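Local atomic coordinates of H/ACA ribonucleoprotein complex non-core subunit NAF1 (Saccharomyces cerevisiae, PDB entry 2V3M), a protein that binds RNA and is required for maturation of box H/ACA snoRNPs and for ribosome biogenesis, giving way to GAR1 in the mature particle. Residues 37-41 against 42-46. Numbering follows the deposited sequence.
Sequences KSAFE and NNIII. With SO4 (sulfate ion), chain G.
A tight beta hairpin joins strand 30-40 to strand 43-48 through a type I' turn from F40 to N43, with E41 and N42 at its corner, both with positive phi. The axes of 37-40 and 43-46 approach to 4.6 Å and run at 171°, hence antiparallel. S38 and I45 form a hydrogen-bonded pair, I45 N giving a bond of 2.8 Å to S38 O. In return, I45 O accepts from two donors, K37 N at 2.9 Å and S38 N at 3.2 Å, which defines a classic beta bulge. On one face, A39 CB meets I44 CD1 at 3.5 Å, and F98 of helix 95-102 packs against both residues. The other face carries S38, F40, N43 and I45: the F40 ring crosses I45 obliquely, CE2 lying 4.1 Å from CG1. S38 OG sits in the plane of that ring, at its edge, and hydrogen-bonds S38 OG of the second subunit; S38, F40 and I45 pack on that subunit, so this part of the face lies at the contact between the two copies. With CG anti to its own carbonyl carbon (chi1 -61°), N43 swings its amide back toward the turn, where ND2 makes a weak 3.3 Å bond to F40 O; OD1 takes a hydrogen bond from R87 of the adjoining strand. With an alanine here instead of N43, R87 would probably lose this acceptor and F40 O the weak side-chain N-H from ND2. At the turn itself, E41 N donates to O4 of a sulfate ion at 2.7 Å, the ion probably coming from the crystallisation liquor. The geometry is that of a two-residue type I' hairpin with a classic bulge, here within the antiparallel sheet of the Gar1-like domain.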
ATOM      1  N   LYS A  37       7.995  -2.337   0.251  1.00 26.82           N
ATOM      2  CA  LYS A  37       7.740  -1.170  -0.590  1.00 27.01           C
ATOM      3  C   LYS A  37       7.020  -0.010   0.060  1.00 27.70           C
ATOM      4  O   LYS A  37       7.170   1.081  -0.385  1.00 27.59           O
ATOM      5  CB  LYS A  37       7.023  -1.585  -1.807  1.00 27.41           C
ATOM      6  CG  LYS A  37       7.945  -2.369  -2.747  1.00 28.47           C
ATOM      7  CD  LYS A  37       8.920  -1.481  -3.427  1.00 29.19           C
ATOM      8  CE  LYS A  37       9.460  -2.130  -4.678  1.00 32.06           C
ATOM      9  NZ  LYS A  37      10.518  -1.214  -5.313  1.00 32.13           N
ATOM     10  N   SER A  38       6.307  -0.236   1.164  1.00 28.45           N
ATOM     11  CA  SER A  38       5.525   0.811   1.739  1.00 28.64           C
ATOM     12  C   SER A  38       5.153   0.678   3.242  1.00 28.80           C
ATOM     13  O   SER A  38       5.064  -0.407   3.787  1.00 29.43           O
ATOM     14  CB  SER A  38       4.257   0.952   0.945  1.00 28.45           C
ATOM     15  OG  SER A  38       3.773   2.235   1.210  1.00 28.25           O
ATOM     16  N   ALA A  39       4.933   1.825   3.899  1.00 28.35           N
ATOM     17  CA  ALA A  39       4.604   1.846   5.308  1.00 26.65           C
ATOM     18  C   ALA A  39       3.777   3.057   5.595  1.00 25.93           C
ATOM     19  O   ALA A  39       4.281   4.192   5.654  1.00 25.99           O
ATOM     20  CB  ALA A  39       5.864   1.823   6.144  1.00 25.99           C
ATOM     21  N   PHE A  40       2.487   2.805   5.732  1.00 25.64           N
ATOM     22  CA  PHE A  40       1.547   3.851   6.181  1.00 25.51           C
ATOM     23  C   PHE A  40       0.524   3.248   7.136  1.00 26.19           C
ATOM     24  O   PHE A  40       0.120   2.074   7.004  1.00 27.40           O
ATOM     25  CB  PHE A  40       0.873   4.466   4.989  1.00 24.18           C
ATOM     26  CG  PHE A  40       0.056   3.493   4.236  1.00 23.76           C
ATOM     27  CD1 PHE A  40      -1.323   3.364   4.482  1.00 23.20           C
ATOM     28  CD2 PHE A  40       0.636   2.655   3.344  1.00 22.32           C
ATOM     29  CE1 PHE A  40      -2.080   2.392   3.828  1.00 21.16           C
ATOM     30  CE2 PHE A  40      -0.100   1.744   2.666  1.00 22.41           C
ATOM     31  CZ  PHE A  40      -1.484   1.619   2.921  1.00 22.65           C
ATOM     32  N   GLU A  41       0.167   4.026   8.117  1.00 26.61           N
ATOM     33  CA  GLU A  41      -0.873   3.688   9.046  1.00 27.72           C
ATOM     34  C   GLU A  41      -0.714   2.343   9.621  1.00 27.62           C
ATOM     35  O   GLU A  41      -1.586   1.525   9.511  1.00 27.75           O
ATOM     36  CB  GLU A  41      -2.237   3.834   8.403  1.00 27.43           C
ATOM     37  CG  GLU A  41      -2.836   5.228   8.748  1.00 30.22           C
ATOM     38  CD  GLU A  41      -4.215   5.405   8.119  1.00 31.57           C
ATOM     39  OE1 GLU A  41      -5.088   6.072   8.736  1.00 32.01           O
ATOM     40  OE2 GLU A  41      -4.398   4.841   7.008  1.00 31.70           O
ATOM     41  N   ASN A  42       0.422   2.124  10.241  1.00 28.11           N
ATOM     42  CA  ASN A  42       0.735   0.816  10.778  1.00 28.64           C
ATOM     43  C   ASN A  42       0.575  -0.302   9.780  1.00 29.13           C
ATOM     44  O   ASN A  42       0.682  -1.467  10.197  1.00 30.72           O
ATOM     45  CB  ASN A  42      -0.068   0.478  12.023  1.00 28.44           C
ATOM     46  CG  ASN A  42       0.273   1.343  13.193  1.00 30.76           C
ATOM     47  OD1 ASN A  42       1.438   1.657  13.492  1.00 33.65           O
ATOM     48  ND2 ASN A  42      -0.750   1.730  13.890  1.00 33.26           N
ATOM     49  N   ASN A  43       0.348  -0.033   8.489  1.00 28.62           N
ATOM     50  CA  ASN A  43       0.504  -1.130   7.519  1.00 29.01           C
ATOM     51  C   ASN A  43       1.877  -1.180   6.862  1.00 29.43           C
ATOM     52  O   ASN A  43       2.444  -0.107   6.557  1.00 30.13           O
ATOM     53  CB  ASN A  43      -0.512  -1.045   6.455  1.00 28.35           C
ATOM     54  CG  ASN A  43      -1.905  -1.141   7.006  1.00 30.30           C
ATOM     55  OD1 ASN A  43      -2.487  -2.262   7.121  1.00 31.23           O
ATOM     56  ND2 ASN A  43      -2.514   0.045   7.318  1.00 30.72           N
ATOM     57  N   ILE A  44       2.394  -2.388   6.651  1.00 28.45           N
ATOM     58  CA  ILE A  44       3.607  -2.569   5.917  1.00 28.93           C
ATOM     59  C   ILE A  44       3.207  -3.340   4.646  1.00 29.79           C
ATOM     60  O   ILE A  44       2.475  -4.345   4.687  1.00 30.19           O
ATOM     61  CB  ILE A  44       4.632  -3.390   6.744  1.00 29.01           C
ATOM     62  CG1 ILE A  44       5.076  -2.627   7.968  1.00 28.86           C
ATOM     63  CG2 ILE A  44       5.826  -3.788   5.919  1.00 28.54           C
ATOM     64  CD1 ILE A  44       5.378  -1.258   7.705  1.00 29.12           C
ATOM     65  N   ILE A  45       3.676  -2.850   3.516  1.00 29.84           N
ATOM     66  CA  ILE A  45       3.319  -3.416   2.245  1.00 30.32           C
ATOM     67  C   ILE A  45       4.565  -4.046   1.586  1.00 30.40           C
ATOM     68  O   ILE A  45       5.560  -3.364   1.415  1.00 31.60           O
ATOM     69  CB  ILE A  45       2.823  -2.354   1.313  1.00 29.38           C
ATOM     70  CG1 ILE A  45       1.497  -1.878   1.775  1.00 30.67           C
ATOM     71  CG2 ILE A  45       2.640  -2.913  -0.037  1.00 28.42           C
ATOM     72  CD1 ILE A  45       0.735  -2.715   2.506  1.00 30.49           C
ATOM     73  N   ILE A  46       4.469  -5.298   1.185  1.00 29.96           N
ATOM     74  CA  ILE A  46       5.572  -5.998   0.516  1.00 31.51           C
ATOM     75  C   ILE A  46       5.177  -6.402  -0.907  1.00 31.92           C
ATOM     76  O   ILE A  46       4.038  -6.898  -1.125  1.00 33.19           O
ATOM     77  CB  ILE A  46       5.965  -7.269   1.356  1.00 32.13           C
ATOM     78  CG1 ILE A  46       6.295  -6.720   2.752  1.00 32.55           C
ATOM     79  CG2 ILE A  46       7.131  -8.125   0.673  1.00 30.52           C
ATOM     80  CD1 ILE A  46       6.991  -7.508   3.575  1.00 29.97           C
TER
HETATM   81  S   SO4 G1221       1.570   6.916   8.520  1.00110.08           S
HETATM   82  O1  SO4 G1221       0.263   6.914   7.853  1.00111.06           O
HETATM   83  O2  SO4 G1221       2.642   6.686   7.537  1.00109.44           O
HETATM   84  O3  SO4 G1221       1.820   8.177   9.198  1.00109.85           O
HETATM   85  O4  SO4 G1221       1.511   5.896   9.570  1.00111.65           O